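VlsE1 (Borreliella burgdorferi, PDB 1L8W) is a variable surface lipoprotein antigen of the Lyme disease spirochaete, whose switching among antigenic forms probably helps the bacterium evade the host immune response. Local coordinates at residues A200-S205 against G257-G262. Numbering follows the deposited sequence.
Sequences AAHGDS and GGAEFG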
ATOM      1  N   ALA A 200     -16.265  23.634   3.231  1.00 42.97           N
ATOM      2  CA  ALA A 200     -16.902  22.860   2.168  1.00 41.53           C
ATOM      3  C   ALA A 200     -16.364  21.437   2.023  1.00 39.80           C
ATOM      4  O   ALA A 200     -16.181  20.946   0.901  1.00 39.75           O
ATOM      5  CB  ALA A 200     -16.772  23.604   0.843  1.00 41.65           C
ATOM      6  N   ALA A 201     -16.125  20.772   3.152  1.00 35.36           N
ATOM      7  CA  ALA A 201     -15.614  19.404   3.127  1.00 33.36           C
ATOM      8  C   ALA A 201     -16.759  18.414   3.323  1.00 30.08           C
ATOM      9  O   ALA A 201     -17.750  18.724   3.977  1.00 30.25           O
ATOM     10  CB  ALA A 201     -14.554  19.208   4.217  1.00 29.53           C
ATOM     11  N   HIS A 202     -16.624  17.222   2.756  1.00 26.78           N
ATOM     12  CA  HIS A 202     -17.669  16.224   2.895  1.00 24.89           C
ATOM     13  C   HIS A 202     -17.270  15.143   3.899  1.00 23.28           C
ATOM     14  O   HIS A 202     -18.125  14.476   4.479  1.00 21.20           O
ATOM     15  CB  HIS A 202     -17.983  15.614   1.524  1.00 24.19           C
ATOM     16  CG  HIS A 202     -18.511  16.608   0.532  1.00 23.67           C
ATOM     17  ND1 HIS A 202     -19.786  17.123   0.603  1.00 24.88           N
ATOM     18  CD2 HIS A 202     -17.918  17.216  -0.523  1.00 22.70           C
ATOM     19  CE1 HIS A 202     -19.957  18.004  -0.368  1.00 21.85           C
ATOM     20  NE2 HIS A 202     -18.839  18.081  -1.062  1.00 22.53           N
ATOM     21  N   GLY A 203     -15.970  14.998   4.130  1.00 23.13           N
ATOM     22  CA  GLY A 203     -15.497  13.983   5.054  1.00 23.46           C
ATOM     23  C   GLY A 203     -16.203  13.969   6.400  1.00 25.15           C
ATOM     24  O   GLY A 203     -16.277  14.988   7.092  1.00 26.78           O
ATOM     25  N   ASP A 204     -16.743  12.815   6.773  1.00 24.56           N
ATOM     26  CA  ASP A 204     -17.410  12.687   8.059  1.00 25.00           C
ATOM     27  C   ASP A 204     -17.459  11.253   8.559  1.00 23.86           C
ATOM     28  O   ASP A 204     -17.020  10.318   7.884  1.00 23.18           O
ATOM     29  CB  ASP A 204     -18.829  13.287   8.024  1.00 24.79           C
ATOM     30  CG  ASP A 204     -19.778  12.538   7.091  1.00 26.05           C
ATOM     31  OD1 ASP A 204     -19.383  11.523   6.473  1.00 24.73           O
ATOM     32  OD2 ASP A 204     -20.938  12.986   6.981  1.00 26.71           O
ATOM     33  N   SER A 205     -17.987  11.111   9.767  1.00 23.92           N
ATOM     34  CA  SER A 205     -18.115   9.838  10.452  1.00 24.28           C
ATOM     35  C   SER A 205     -18.492   8.665   9.551  1.00 24.92           C
ATOM     36  O   SER A 205     -17.814   7.641   9.553  1.00 25.16           O
ATOM     37  CB  SER A 205     -19.138   9.995  11.584  1.00 26.14           C
ATOM     38  OG  SER A 205     -19.209   8.837  12.389  1.00 31.07           O
ATOM     39  N   GLY A 257     -10.789  18.902  -4.384  1.00 42.51           N
ATOM     40  CA  GLY A 257     -11.424  17.961  -3.487  1.00 43.14           C
ATOM     41  C   GLY A 257     -12.622  17.328  -4.161  1.00 44.02           C
ATOM     42  O   GLY A 257     -12.777  17.420  -5.382  1.00 45.02           O
ATOM     43  N   GLY A 258     -13.481  16.694  -3.371  1.00 42.87           N
ATOM     44  CA  GLY A 258     -14.647  16.052  -3.939  1.00 40.88           C
ATOM     45  C   GLY A 258     -15.344  15.151  -2.941  1.00 40.16           C
ATOM     46  O   GLY A 258     -14.908  15.022  -1.796  1.00 37.78           O
ATOM     47  N   ALA A 259     -16.427  14.524  -3.387  1.00 38.58           N
ATOM     48  CA  ALA A 259     -17.209  13.640  -2.536  1.00 37.11           C
ATOM     49  C   ALA A 259     -16.905  12.182  -2.810  1.00 36.73           C
ATOM     50  O   ALA A 259     -15.752  11.752  -2.734  1.00 38.84           O
ATOM     51  CB  ALA A 259     -18.692  13.905  -2.743  1.00 39.40           C
ATOM     52  N   GLU A 260     -17.945  11.424  -3.136  1.00 33.81           N
ATOM     53  CA  GLU A 260     -17.805  10.002  -3.407  1.00 34.37           C
ATOM     54  C   GLU A 260     -16.925   9.718  -4.612  1.00 33.11           C
ATOM     55  O   GLU A 260     -16.654  10.602  -5.416  1.00 33.12           O
ATOM     56  CB  GLU A 260     -19.175   9.372  -3.671  1.00 36.10           C
ATOM     57  CG  GLU A 260     -20.248   9.708  -2.653  1.00 40.97           C
ATOM     58  CD  GLU A 260     -21.483   8.837  -2.824  1.00 43.01           C
ATOM     59  OE1 GLU A 260     -21.971   8.709  -3.970  1.00 42.67           O
ATOM     60  OE2 GLU A 260     -21.961   8.279  -1.811  1.00 42.57           O
ATOM     61  N   PHE A 261     -16.469   8.475  -4.722  1.00 30.83           N
ATOM     62  CA  PHE A 261     -15.686   8.070  -5.874  1.00 30.31           C
ATOM     63  C   PHE A 261     -16.770   7.900  -6.941  1.00 31.97           C
ATOM     64  O   PHE A 261     -17.705   7.112  -6.768  1.00 30.93           O
ATOM     65  CB  PHE A 261     -14.968   6.745  -5.609  1.00 28.36           C
ATOM     66  CG  PHE A 261     -13.733   6.877  -4.742  1.00 29.08           C
ATOM     67  CD1 PHE A 261     -12.649   7.645  -5.162  1.00 28.74           C
ATOM     68  CD2 PHE A 261     -13.642   6.207  -3.526  1.00 26.72           C
ATOM     69  CE1 PHE A 261     -11.490   7.743  -4.384  1.00 29.58           C
ATOM     70  CE2 PHE A 261     -12.493   6.296  -2.740  1.00 26.81           C
ATOM     71  CZ  PHE A 261     -11.414   7.065  -3.168  1.00 28.24           C
ATOM     72  N   GLY A 262     -16.657   8.648  -8.032  1.00 33.31           N
ATOM     73  CA  GLY A 262     -17.672   8.586  -9.069  1.00 35.43           C
ATOM     74  C   GLY A 262     -17.458   7.635 -10.232  1.00 35.93           C
ATOM     75  O   GLY A 262     -18.427   7.181 -10.839  1.00 37.40           O
TER
HETATM   76  O   HOH W   1     -14.988  16.177   0.936  1.00 42.23           O
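H202 is the residue of the 200-205 segment that reaches 257-262, and it does so with one corner of its imidazole. A259 CB sits over one ring face, displaced toward the rim, with H202 CD2 4.1 Å from A259 CB. The G258 carbonyl comes up at the ring edge instead, near the plane, its O 3.9 Å from H202 CD2. Chi1 of -62° sets CG anti to the carbonyl carbon, and the ring leans across toward A259.

The polar link runs through a water. H202 N donates to it over 2.7 Å; G258 O lies 3.0 Å from the water and can accept from it, though other acceptors compete for its protons. No direct hydrogen bond joins residues 200-205 to 257-262.

Around this, D204 OD1 accepts from A207 N, capping helix 205-216, and A259 N is hydrogen-bonded to E242 OE2. Direct ties between the two interhelical loops lie further along, where K188 meets E260 in a salt bridge and F194 meets the F261 ring.

With about 93 Å² buried, this is a surface contact: at H202 the segments are held lightly, by a probable water bridge and a glancing ring-methyl touch, while firmer links run through K188 and F194.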